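Local coordinates for TerD domain-containing protein (Streptomyces coelicolor A3, PDB 2QZ7), which is of unknown function but belongs to the TerD family, named for tellurium resistance, and binds sodium ions, at residues A[120-125]-A[142-147]; A[152-157]-A[180-185]; A[130-133]-A[138-141]; A[79-84]-A[88-93]. All coordinates share one frame; numbering follows the deposited sequence.

Contact 1: residues A[120-125]-A[142-147]; sequences KTFDDV and DGFERV. With NA (sodium ion), chain E.
The turn at F122-D124, helical in its backbone angles, brings the CA of F122 to 6.5 Å from the CA of F144, which itself sits at the positive phi that follows G143. The two phenyl rings form an offset stack, centroids 4.2 Å apart and planes 10° from parallel. CE1 of F122 lies over the centre of the F144 ring, whereas F144 CD1 meets the F122 face nearer its rim. CG stands anti to the carbonyl carbon in F122 (chi1 -74°) and in F144 (chi1 -56°), which turns the two rings toward each other. V147 adds its CG2, 4.2 Å from F122 CD2, and lies at the edge of the F144 ring. Sodium provides a polar bridge: F122 O at 2.1 Å and V125 O at 2.4 Å are metal ligands, together with T128. The water on this ion donates to G143 O. Each loop is also braced internally. T121 N donates to D124 OD2 at 2.7 Å, while D142 closes an Asx turn on F144 N through OD1 and holds R146 by a salt bridge through OD2. The stacked rings pack on V111 of strand 104-113, F122 also against A153 and F144 against V155 of strand 152-160.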
loop_
_atom_site.group_PDB
_atom_site.type_symbol
_atom_site.label_atom_id
_atom_site.label_comp_id
_atom_site.label_asym_id
_atom_site.label_seq_id
_atom_site.Cartn_x
_atom_site.Cartn_y
_atom_site.Cartn_z
ATOM N N LYS A 120 8.802 6.975 -13.788
ATOM C CA LYS A 120 7.373 7.307 -13.814
ATOM C C LYS A 120 6.808 7.607 -12.413
ATOM O O LYS A 120 6.960 6.820 -11.481
ATOM C CB LYS A 120 6.607 6.185 -14.516
ATOM C CG LYS A 120 5.146 6.457 -14.817
ATOM C CD LYS A 120 4.423 5.173 -15.248
ATOM C CE LYS A 120 4.737 4.829 -16.720
ATOM N NZ LYS A 120 4.056 3.550 -17.159
ATOM N N THR A 121 6.171 8.766 -12.276
ATOM C CA THR A 121 5.672 9.226 -10.978
ATOM C C THR A 121 4.130 9.270 -10.981
ATOM O O THR A 121 3.502 9.038 -12.013
ATOM C CB THR A 121 6.223 10.614 -10.648
ATOM O OG1 THR A 121 5.628 11.569 -11.531
ATOM C CG2 THR A 121 7.767 10.674 -10.811
ATOM N N PHE A 122 3.539 9.576 -9.824
ATOM C CA PHE A 122 2.089 9.686 -9.667
ATOM C C PHE A 122 1.496 10.801 -10.517
ATOM O O PHE A 122 0.318 10.718 -10.927
ATOM C CB PHE A 122 1.703 9.851 -8.186
ATOM C CG PHE A 122 1.846 8.585 -7.389
ATOM C CD1 PHE A 122 0.845 7.619 -7.412
ATOM C CD2 PHE A 122 2.992 8.347 -6.620
ATOM C CE1 PHE A 122 0.993 6.419 -6.686
ATOM C CE2 PHE A 122 3.160 7.183 -5.901
ATOM C CZ PHE A 122 2.138 6.195 -5.912
ATOM N N ASP A 123 2.312 11.825 -10.776
ATOM C CA ASP A 123 1.942 12.964 -11.641
ATOM C C ASP A 123 1.823 12.585 -13.111
ATOM O O ASP A 123 1.064 13.213 -13.835
ATOM C CB ASP A 123 2.930 14.126 -11.501
ATOM C CG ASP A 123 2.324 15.448 -11.930
ATOM O OD1 ASP A 123 1.224 15.779 -11.415
ATOM O OD2 ASP A 123 2.916 16.141 -12.794
ATOM N N ASP A 124 2.583 11.566 -13.532
ATOM C CA ASP A 124 2.518 10.990 -14.889
ATOM C C ASP A 124 1.287 10.101 -15.170
ATOM O O ASP A 124 1.086 9.683 -16.314
ATOM C CB ASP A 124 3.776 10.161 -15.173
ATOM C CG ASP A 124 5.055 10.961 -15.000
ATOM O OD1 ASP A 124 5.127 12.114 -15.488
ATOM O OD2 ASP A 124 6.004 10.434 -14.388
ATOM N N VAL A 125 0.488 9.799 -14.147
ATOM C CA VAL A 125 -0.601 8.815 -14.282
ATOM C C VAL A 125 -1.928 9.453 -13.841
ATOM O O VAL A 125 -2.048 9.911 -12.687
ATOM C CB VAL A 125 -0.348 7.497 -13.443
ATOM C CG1 VAL A 125 -1.416 6.419 -13.767
ATOM C CG2 VAL A 125 1.066 6.934 -13.666
ATOM N N ASP A 142 -7.250 9.551 -1.018
ATOM C CA ASP A 142 -6.143 10.362 -1.540
ATOM C C ASP A 142 -5.925 10.222 -3.054
ATOM O O ASP A 142 -6.045 9.136 -3.602
ATOM C CB ASP A 142 -4.850 9.953 -0.855
ATOM C CG ASP A 142 -3.898 11.104 -0.680
ATOM O OD1 ASP A 142 -2.981 11.271 -1.516
ATOM O OD2 ASP A 142 -4.059 11.836 0.315
ATOM N N GLY A 143 -5.528 11.314 -3.698
ATOM C CA GLY A 143 -5.172 11.297 -5.112
ATOM C C GLY A 143 -3.687 11.426 -5.397
ATOM O O GLY A 143 -3.290 11.676 -6.546
ATOM N N PHE A 144 -2.872 11.293 -4.347
ATOM C CA PHE A 144 -1.402 11.327 -4.436
ATOM C C PHE A 144 -0.820 12.678 -4.872
ATOM O O PHE A 144 0.326 12.750 -5.360
ATOM C CB PHE A 144 -0.857 10.203 -5.329
ATOM C CG PHE A 144 -1.284 8.797 -4.905
ATOM C CD1 PHE A 144 -0.557 8.091 -3.945
ATOM C CD2 PHE A 144 -2.398 8.192 -5.488
ATOM C CE1 PHE A 144 -0.919 6.794 -3.561
ATOM C CE2 PHE A 144 -2.785 6.903 -5.120
ATOM C CZ PHE A 144 -2.035 6.198 -4.157
ATOM N N GLU A 145 -1.597 13.745 -4.668
ATOM C CA GLU A 145 -1.187 15.082 -5.052
ATOM C C GLU A 145 0.045 15.518 -4.275
ATOM O O GLU A 145 0.925 16.179 -4.819
ATOM C CB GLU A 145 -2.331 16.077 -4.848
ATOM C CG GLU A 145 -3.542 15.821 -5.766
ATOM C CD GLU A 145 -4.670 15.019 -5.087
ATOM O OE1 GLU A 145 -4.431 14.356 -4.033
ATOM O OE2 GLU A 145 -5.808 15.075 -5.625
ATOM N N ARG A 146 0.116 15.116 -3.010
ATOM C CA ARG A 146 1.219 15.494 -2.142
ATOM C C ARG A 146 2.530 14.807 -2.499
ATOM O O ARG A 146 3.602 15.237 -2.068
ATOM C CB ARG A 146 0.859 15.193 -0.692
ATOM C CG ARG A 146 0.032 16.302 -0.050
ATOM C CD ARG A 146 -0.463 15.883 1.324
ATOM N NE ARG A 146 -1.309 14.676 1.294
ATOM C CZ ARG A 146 -1.620 13.981 2.381
ATOM N NH1 ARG A 146 -1.148 14.369 3.559
ATOM N NH2 ARG A 146 -2.408 12.925 2.306
ATOM N N VAL A 147 2.425 13.732 -3.271
ATOM C CA VAL A 147 3.558 12.909 -3.645
ATOM C C VAL A 147 3.626 12.772 -5.178
ATOM O O VAL A 147 3.987 11.708 -5.696
ATOM C CB VAL A 147 3.552 11.494 -2.906
ATOM C CG1 VAL A 147 3.789 11.676 -1.408
ATOM C CG2 VAL A 147 2.248 10.692 -3.158
HETATM NA NA NA E . -1.778 11.023 -10.604
HETATM O O HOH W 1 -1.357 12.190 -8.796
#

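Contact 2: residues A[152-157]-A[180-185]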
loop_
_atom_site.group_PDB
_atom_site.type_symbol
_atom_site.label_atom_id
_atom_site.label_comp_id
_atom_site.label_asym_id
_atom_site.label_seq_id
_atom_site.Cartn_x
_atom_site.Cartn_y
_atom_site.Cartn_z
ATOM N N ALA A 152 6.763 5.810 -5.798
ATOM C CA ALA A 152 6.070 4.940 -4.878
ATOM C C ALA A 152 5.713 5.771 -3.644
ATOM O O ALA A 152 6.333 6.818 -3.402
ATOM C CB ALA A 152 6.946 3.713 -4.517
ATOM N N ALA A 153 4.712 5.328 -2.889
ATOM C CA ALA A 153 4.270 6.041 -1.671
ATOM C C ALA A 153 3.620 5.147 -0.639
ATOM O O ALA A 153 2.768 4.325 -0.972
ATOM C CB ALA A 153 3.306 7.179 -2.029
ATOM N N THR A 154 3.947 5.346 0.635
ATOM C CA THR A 154 3.133 4.706 1.699
ATOM C C THR A 154 1.851 5.523 1.778
ATOM O O THR A 154 1.870 6.715 1.406
ATOM C CB THR A 154 3.856 4.704 3.062
ATOM O OG1 THR A 154 4.291 6.034 3.371
ATOM C CG2 THR A 154 5.066 3.805 2.970
ATOM N N VAL A 155 0.734 4.908 2.198
ATOM C CA VAL A 155 -0.493 5.666 2.414
ATOM C C VAL A 155 -1.045 5.506 3.857
ATOM O O VAL A 155 -1.685 6.442 4.367
ATOM C CB VAL A 155 -1.637 5.369 1.357
ATOM C CG1 VAL A 155 -1.111 5.435 -0.126
ATOM C CG2 VAL A 155 -2.291 4.075 1.627
ATOM N N ALA A 156 -0.809 4.350 4.508
ATOM C CA ALA A 156 -1.460 4.077 5.810
ATOM C C ALA A 156 -0.616 3.171 6.684
ATOM O O ALA A 156 0.044 2.238 6.186
ATOM C CB ALA A 156 -2.869 3.438 5.586
ATOM N N GLU A 157 -0.682 3.415 7.987
ATOM C CA GLU A 157 0.018 2.591 8.956
ATOM C C GLU A 157 -1.011 2.003 9.939
ATOM O O GLU A 157 -1.848 2.743 10.451
ATOM C CB GLU A 157 1.025 3.461 9.745
ATOM C CG GLU A 157 1.783 2.699 10.780
ATOM C CD GLU A 157 2.540 3.559 11.749
ATOM O OE1 GLU A 157 1.890 4.285 12.543
ATOM O OE2 GLU A 157 3.785 3.474 11.744
ATOM N N VAL A 180 10.274 -3.294 -5.877
ATOM C CA VAL A 180 10.982 -4.264 -5.030
ATOM C C VAL A 180 11.827 -3.514 -3.950
ATOM O O VAL A 180 11.814 -3.847 -2.754
ATOM C CB VAL A 180 11.912 -5.197 -5.863
ATOM C CG1 VAL A 180 12.614 -6.194 -4.924
ATOM C CG2 VAL A 180 11.099 -5.989 -6.946
ATOM N N LEU A 181 12.550 -2.491 -4.395
ATOM C CA LEU A 181 13.315 -1.677 -3.458
ATOM C C LEU A 181 12.408 -0.966 -2.429
ATOM O O LEU A 181 12.740 -0.906 -1.214
ATOM C CB LEU A 181 14.213 -0.690 -4.197
ATOM C CG LEU A 181 15.229 0.025 -3.302
ATOM C CD1 LEU A 181 16.166 -1.003 -2.545
ATOM C CD2 LEU A 181 16.074 1.045 -4.065
ATOM N N PHE A 182 11.279 -0.433 -2.906
ATOM C CA PHE A 182 10.278 0.253 -2.051
ATOM C C PHE A 182 9.863 -0.628 -0.888
ATOM O O PHE A 182 9.812 -0.178 0.267
ATOM C CB PHE A 182 9.041 0.615 -2.885
ATOM C CG PHE A 182 7.885 1.184 -2.102
ATOM C CD1 PHE A 182 8.032 2.363 -1.351
ATOM C CD2 PHE A 182 6.647 0.535 -2.119
ATOM C CE1 PHE A 182 6.950 2.900 -0.660
ATOM C CE2 PHE A 182 5.553 1.062 -1.459
ATOM C CZ PHE A 182 5.689 2.267 -0.728
ATOM N N ALA A 183 9.625 -1.892 -1.176
ATOM C CA ALA A 183 9.164 -2.785 -0.104
ATOM C C ALA A 183 10.184 -2.917 1.004
ATOM O O ALA A 183 9.797 -3.059 2.189
ATOM C CB ALA A 183 8.735 -4.184 -0.678
ATOM N N THR A 184 11.471 -2.909 0.652
ATOM C CA THR A 184 12.561 -2.951 1.675
ATOM C C THR A 184 12.691 -1.710 2.562
ATOM O O THR A 184 13.292 -1.768 3.660
ATOM C CB THR A 184 13.958 -3.184 1.034
ATOM O OG1 THR A 184 14.457 -1.946 0.489
ATOM C CG2 THR A 184 13.880 -4.263 -0.071
ATOM N N GLU A 185 12.165 -0.587 2.094
ATOM C CA GLU A 185 12.415 0.699 2.785
ATOM C C GLU A 185 11.139 1.369 3.250
ATOM O O GLU A 185 11.210 2.293 4.050
ATOM C CB GLU A 185 13.207 1.670 1.899
ATOM C CG GLU A 185 12.504 2.174 0.677
ATOM C CD GLU A 185 13.392 3.071 -0.187
ATOM O OE1 GLU A 185 14.597 3.193 0.091
ATOM O OE2 GLU A 185 12.893 3.658 -1.155
#
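Helix 179-185, the short helix of this beta protein, lies against strand 152-160 through F182, whose ring rests on A152 and reaches A153 and T154. Over the short segments the two axes approach to 9.5 Å and run 37° from parallel. The methyl of A152 sits over one face of the ring as a CH-pi contact: CB is 3.7 Å from the centroid of the F182 ring, displaced a little toward the CG-CD1 side. The far end of the ring presses on the backbone of the strand. Its CZ comes to 3.5 Å from A153 C, and T154 N lies close to the ring plane at the edge, 3.8 Å from the same CZ. T154 adds CG2, which lies beyond the rim of the ring, 4.1 Å from F182 CZ, while its hydroxyl is engaged with A171 O. A chi1 of 174°, putting CG of F182 opposite the backbone N, extends the ring from the helix to the strand. F175 meets this ring edge-to-face, and A112 of strand 104-113 touches F182 as well. On the outer side of the helix, T184 OG1 donates to L181 O at 2.6 Å, along a lone pair of that carbonyl. Beyond T154 the strand carries a classic bulge, V155 and A156 both facing V109. This is helix-on-sheet packing, a single aromatic side chain laid on the outer surface of a beta sandwich.

Contact 3: residues A[130-133]-A[138-141]; sequences VVVA and ELLT
The flat groups that meet here are peptide units, and the one centred on the V132 carbonyl has two N-H groups at its oxygen. L139 N donates to V132 O at 2.6 Å and L140 N donates to the same oxygen at 3.0 Å, each donor tilted 18° from the carbonyl plane. Across the hydrogen-bonded pair V132-L140 the return bond runs from V132 N to L140 O, 2.7 Å long, with the donor in the plane of that carbonyl. Two consecutive residues opposite one, with L139 psi at -43°, make a classic beta bulge, and the register slips by one between V132 and A133. Toward T141, where V131 and T141 form a non-hydrogen-bonded pair, CA-H...O contacts take over: T141 CA lies 3.4 Å from V130 O.

The side chains divide between the faces. On the face of V132 and L140 the two CB atoms, V132 CB and L140 CB, stand 4.0 Å apart. V132 CG1, trans to its backbone N (chi1 179°), extends to the bulge and touches L139 CB, also at 4.0 Å. V155 and F168 of the opposing sheet pack on this side, V155 against V132 and F168 against both leucines. On the other face V131 and T141 lie alongside each other, pointing the same way, with V131 CG2 3.8 Å from T141 OG1; A133 meets E138 next to them. The segments thus form a bulged beta hairpin, strands 129-134 and 137-142, at the margin of a five-stranded antiparallel sheet of the TerD sandwich.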
loop_
_atom_site.group_PDB
_atom_site.type_symbol
_atom_site.label_atom_id
_atom_site.label_comp_id
_atom_site.label_asym_id
_atom_site.label_seq_id
_atom_site.Cartn_x
_atom_site.Cartn_y
_atom_site.Cartn_z
ATOM N N VAL A 130 -6.696 6.303 -4.095
ATOM C CA VAL A 130 -6.746 5.228 -3.122
ATOM C C VAL A 130 -7.815 5.544 -2.059
ATOM O O VAL A 130 -8.067 6.711 -1.731
ATOM C CB VAL A 130 -5.312 4.976 -2.507
ATOM C CG1 VAL A 130 -4.837 6.157 -1.607
ATOM C CG2 VAL A 130 -5.227 3.639 -1.791
ATOM N N VAL A 131 -8.464 4.505 -1.552
ATOM C CA VAL A 131 -9.372 4.649 -0.419
ATOM C C VAL A 131 -9.068 3.557 0.599
ATOM O O VAL A 131 -9.003 2.369 0.239
ATOM C CB VAL A 131 -10.886 4.573 -0.863
ATOM C CG1 VAL A 131 -11.838 4.614 0.359
ATOM C CG2 VAL A 131 -11.235 5.701 -1.852
ATOM N N VAL A 132 -8.871 3.971 1.859
ATOM C CA VAL A 132 -8.652 3.074 2.963
ATOM C C VAL A 132 -9.911 3.108 3.846
ATOM O O VAL A 132 -10.366 4.180 4.245
ATOM C CB VAL A 132 -7.394 3.528 3.765
ATOM C CG1 VAL A 132 -7.120 2.617 4.962
ATOM C CG2 VAL A 132 -6.203 3.572 2.824
ATOM N N ALA A 133 -10.481 1.950 4.152
ATOM C CA ALA A 133 -11.740 1.936 4.936
ATOM C C ALA A 133 -11.813 0.764 5.873
ATOM O O ALA A 133 -11.176 -0.258 5.630
ATOM C CB ALA A 133 -12.925 1.897 4.011
ATOM N N GLU A 138 -14.941 5.298 6.206
ATOM C CA GLU A 138 -13.818 5.781 5.436
ATOM C C GLU A 138 -12.677 6.219 6.355
ATOM O O GLU A 138 -12.891 7.022 7.251
ATOM C CB GLU A 138 -14.225 6.937 4.518
ATOM C CG GLU A 138 -13.151 7.291 3.456
ATOM C CD GLU A 138 -13.061 8.802 3.198
ATOM O OE1 GLU A 138 -13.971 9.363 2.540
ATOM O OE2 GLU A 138 -12.081 9.437 3.654
ATOM N N LEU A 139 -11.472 5.699 6.111
ATOM C CA LEU A 139 -10.285 6.117 6.885
ATOM C C LEU A 139 -9.454 7.160 6.155
ATOM O O LEU A 139 -9.046 8.161 6.727
ATOM C CB LEU A 139 -9.432 4.910 7.297
ATOM C CG LEU A 139 -10.093 3.889 8.235
ATOM C CD1 LEU A 139 -9.148 2.709 8.488
ATOM C CD2 LEU A 139 -10.505 4.537 9.561
ATOM N N LEU A 140 -9.265 6.953 4.860
ATOM C CA LEU A 140 -8.473 7.858 4.052
ATOM C C LEU A 140 -8.952 7.764 2.611
ATOM O O LEU A 140 -9.219 6.665 2.154
ATOM C CB LEU A 140 -6.987 7.454 4.132
ATOM C CG LEU A 140 -5.984 8.121 3.178
ATOM C CD1 LEU A 140 -5.788 9.608 3.470
ATOM C CD2 LEU A 140 -4.667 7.411 3.255
ATOM N N THR A 141 -9.074 8.919 1.933
ATOM C CA THR A 141 -9.148 9.017 0.447
ATOM C C THR A 141 -8.020 9.952 -0.008
ATOM O O THR A 141 -7.857 11.034 0.555
ATOM C CB THR A 141 -10.505 9.611 -0.032
ATOM O OG1 THR A 141 -11.574 8.778 0.424
ATOM C CG2 THR A 141 -10.587 9.706 -1.572
#

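Contact 4: residues A[79-84]-A[88-93]; sequences RHSRTG and GFVEEM. With NA (sodium ion), chain D; NA (sodium ion), chain C; EDO (1,2-ethanediol), chain G.
Metal binding joins the segments directly, because S81 O and E91 OE1 both bind one sodium ion, each at 2.4 Å, with L44, D45 and a water as further ligands. A second sodium takes G84 O at 2.5 Å, together with W32 and G86, and its water donates to G88 O.

Among the hydrogen bonds, S81 N donates to E91 OE1 at 2.8 Å, nearly straight at 167°, so this oxygen serves the metal and the loop together. The E91 chain is extended, its CG trans to the backbone N (chi1 179°), which carries the carboxylate past H80 to the ion; OE2 is taken by I46 N. R79 NE donates to F89 O at 2.9 Å, approaching from above the carbonyl plane, while E92 N donates to R79 O at 3.0 Å. Within the loop, S81 OG accepts from T83 N and G84 N, an ST turn and ST motif that curl the chain toward the second sodium.

Van der Waals packing accounts for the rest. E92 CG lies over one face of the R79 guanidinium, the two chains crossing at about a right angle, and the E92 carboxylate is held by T94 and S78. V90 CG2 rests 3.9 Å from S81 CB.

V90 and E91, both facing L30, form a classic bulge; the whole is a cation-binding loop site at one end of the sandwich, consistent with the metal binding known in TerD relatives.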
loop_
_atom_site.group_PDB
_atom_site.type_symbol
_atom_site.label_atom_id
_atom_site.label_comp_id
_atom_site.label_asym_id
_atom_site.label_seq_id
_atom_site.Cartn_x
_atom_site.Cartn_y
_atom_site.Cartn_z
ATOM N N ARG A 79 -8.851 -8.551 -6.377
ATOM C CA ARG A 79 -8.556 -8.095 -7.720
ATOM C C ARG A 79 -7.295 -7.291 -7.765
ATOM O O ARG A 79 -6.880 -6.727 -6.727
ATOM C CB ARG A 79 -9.740 -7.321 -8.333
ATOM C CG ARG A 79 -10.120 -6.071 -7.522
ATOM C CD ARG A 79 -11.396 -5.418 -8.145
ATOM N NE ARG A 79 -11.735 -4.286 -7.290
ATOM C CZ ARG A 79 -12.409 -4.397 -6.136
ATOM N NH1 ARG A 79 -12.864 -5.595 -5.725
ATOM N NH2 ARG A 79 -12.650 -3.312 -5.409
ATOM N N HIS A 80 -6.681 -7.271 -8.955
ATOM C CA HIS A 80 -5.421 -6.572 -9.157
ATOM C C HIS A 80 -5.235 -6.293 -10.629
ATOM O O HIS A 80 -5.801 -6.957 -11.460
ATOM C CB HIS A 80 -4.216 -7.372 -8.564
ATOM C CG HIS A 80 -4.235 -8.825 -8.922
ATOM N ND1 HIS A 80 -3.886 -9.289 -10.183
ATOM C CD2 HIS A 80 -4.674 -9.904 -8.227
ATOM C CE1 HIS A 80 -4.083 -10.598 -10.229
ATOM N NE2 HIS A 80 -4.546 -10.996 -9.052
ATOM N N SER A 81 -4.409 -5.313 -10.976
ATOM C CA SER A 81 -4.286 -4.974 -12.388
ATOM C C SER A 81 -2.895 -4.575 -12.758
ATOM O O SER A 81 -2.220 -3.860 -12.009
ATOM C CB SER A 81 -5.238 -3.809 -12.738
ATOM O OG SER A 81 -4.986 -3.365 -14.068
ATOM N N ARG A 82 -2.462 -4.984 -13.942
ATOM C CA ARG A 82 -1.132 -4.577 -14.403
ATOM C C ARG A 82 -1.209 -3.486 -15.444
ATOM O O ARG A 82 -0.211 -3.110 -16.041
ATOM C CB ARG A 82 -0.198 -5.766 -14.726
ATOM C CG ARG A 82 -0.479 -6.652 -15.964
ATOM C CD ARG A 82 0.481 -7.926 -15.959
ATOM N NE ARG A 82 0.235 -8.678 -14.714
ATOM C CZ ARG A 82 -0.674 -9.665 -14.596
ATOM N NH1 ARG A 82 -1.361 -10.074 -15.686
ATOM N NH2 ARG A 82 -0.903 -10.247 -13.397
ATOM N N THR A 83 -2.401 -2.902 -15.592
ATOM C CA THR A 83 -2.654 -1.904 -16.668
ATOM C C THR A 83 -3.528 -0.699 -16.245
ATOM O O THR A 83 -3.433 0.379 -16.845
ATOM C CB THR A 83 -3.322 -2.551 -17.944
ATOM O OG1 THR A 83 -4.642 -2.999 -17.623
ATOM C CG2 THR A 83 -2.495 -3.724 -18.510
ATOM N N GLY A 84 -4.380 -0.875 -15.225
ATOM C CA GLY A 84 -5.451 0.078 -14.950
ATOM C C GLY A 84 -6.501 0.180 -16.072
ATOM O O GLY A 84 -7.162 1.215 -16.205
ATOM N N GLY A 88 -13.222 2.329 -12.320
ATOM C CA GLY A 88 -13.292 2.288 -10.873
ATOM C C GLY A 88 -12.071 1.687 -10.216
ATOM O O GLY A 88 -10.979 1.777 -10.751
ATOM N N PHE A 89 -12.266 1.073 -9.051
ATOM C CA PHE A 89 -11.174 0.447 -8.301
ATOM C C PHE A 89 -10.754 -0.862 -8.893
ATOM O O PHE A 89 -11.484 -1.846 -8.814
ATOM C CB PHE A 89 -11.579 0.281 -6.862
ATOM C CG PHE A 89 -11.759 1.572 -6.182
ATOM C CD1 PHE A 89 -10.672 2.443 -6.056
ATOM C CD2 PHE A 89 -13.008 1.964 -5.742
ATOM C CE1 PHE A 89 -10.805 3.674 -5.406
ATOM C CE2 PHE A 89 -13.179 3.204 -5.092
ATOM C CZ PHE A 89 -12.078 4.068 -4.938
ATOM N N VAL A 90 -9.593 -0.864 -9.523
ATOM C CA VAL A 90 -9.157 -2.031 -10.261
ATOM C C VAL A 90 -8.277 -2.982 -9.427
ATOM O O VAL A 90 -7.895 -4.060 -9.899
ATOM C CB VAL A 90 -8.415 -1.601 -11.566
ATOM C CG1 VAL A 90 -9.368 -0.819 -12.480
ATOM C CG2 VAL A 90 -7.191 -0.775 -11.233
ATOM N N GLU A 91 -7.921 -2.583 -8.207
ATOM C CA GLU A 91 -7.057 -3.407 -7.403
ATOM C C GLU A 91 -7.455 -3.221 -5.953
ATOM O O GLU A 91 -7.811 -2.131 -5.551
ATOM C CB GLU A 91 -5.583 -3.014 -7.634
ATOM C CG GLU A 91 -4.550 -3.828 -6.795
ATOM C CD GLU A 91 -3.216 -3.974 -7.502
ATOM O OE1 GLU A 91 -3.211 -4.069 -8.763
ATOM O OE2 GLU A 91 -2.175 -4.039 -6.817
ATOM N N GLU A 92 -7.420 -4.271 -5.156
ATOM C CA GLU A 92 -7.805 -4.104 -3.761
ATOM C C GLU A 92 -7.045 -5.090 -2.879
ATOM O O GLU A 92 -6.679 -6.193 -3.322
ATOM C CB GLU A 92 -9.324 -4.309 -3.594
ATOM C CG GLU A 92 -9.755 -5.775 -3.575
ATOM C CD GLU A 92 -9.680 -6.415 -2.155
ATOM O OE1 GLU A 92 -9.876 -5.714 -1.159
ATOM O OE2 GLU A 92 -9.446 -7.628 -2.041
HETATM N N MSE A 93 -6.846 -4.699 -1.628
HETATM C CA MSE A 93 -6.221 -5.562 -0.654
HETATM C C MSE A 93 -7.021 -5.445 0.639
HETATM O O MSE A 93 -7.214 -4.332 1.173
HETATM C CB MSE A 93 -4.760 -5.095 -0.400
HETATM C CG MSE A 93 -3.971 -6.079 0.519
HETATM SE SE MSE A 93 -2.140 -5.592 0.788
HETATM C CE MSE A 93 -1.519 -6.014 -0.980
HETATM NA NA NA D . -1.170 -4.186 -9.914
HETATM NA NA NA C . -8.640 2.335 -14.537
HETATM C C1 EDO G . -7.319 -5.019 -15.612
HETATM O O1 EDO G . -7.684 -3.745 -15.004
HETATM C C2 EDO G . -6.925 -6.223 -14.719
HETATM O O2 EDO G . -7.927 -6.785 -13.823
HETATM O O HOH W 2 -9.311 3.010 -12.465
HETATM O O HOH W 3 -0.835 -6.209 -10.675
#

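In the fold
Three of the contacts join through side chains between the sheets. Contact 3 is nested in the loop closed by contact 1, and F144 CZ touches V130 CG1 at 3.8 Å. V155 of contact 2 meets both, its CG1 lying 3.7 Å from F144 CE1 and its CG2 4.1 Å from V132 CG2, so one strand faces the stack and the hairpin alike. Contact 4 reaches the group through F89, whose CZ lies 3.6 Å from V131 CG2. It does not touch contact 1: their centres are 16 Å apart and their nearest atoms about 7 Å. Contacts 1 and 4 together nevertheless hold residues of all three sodium sites, whereas contact 2 packs a helix on the sheet.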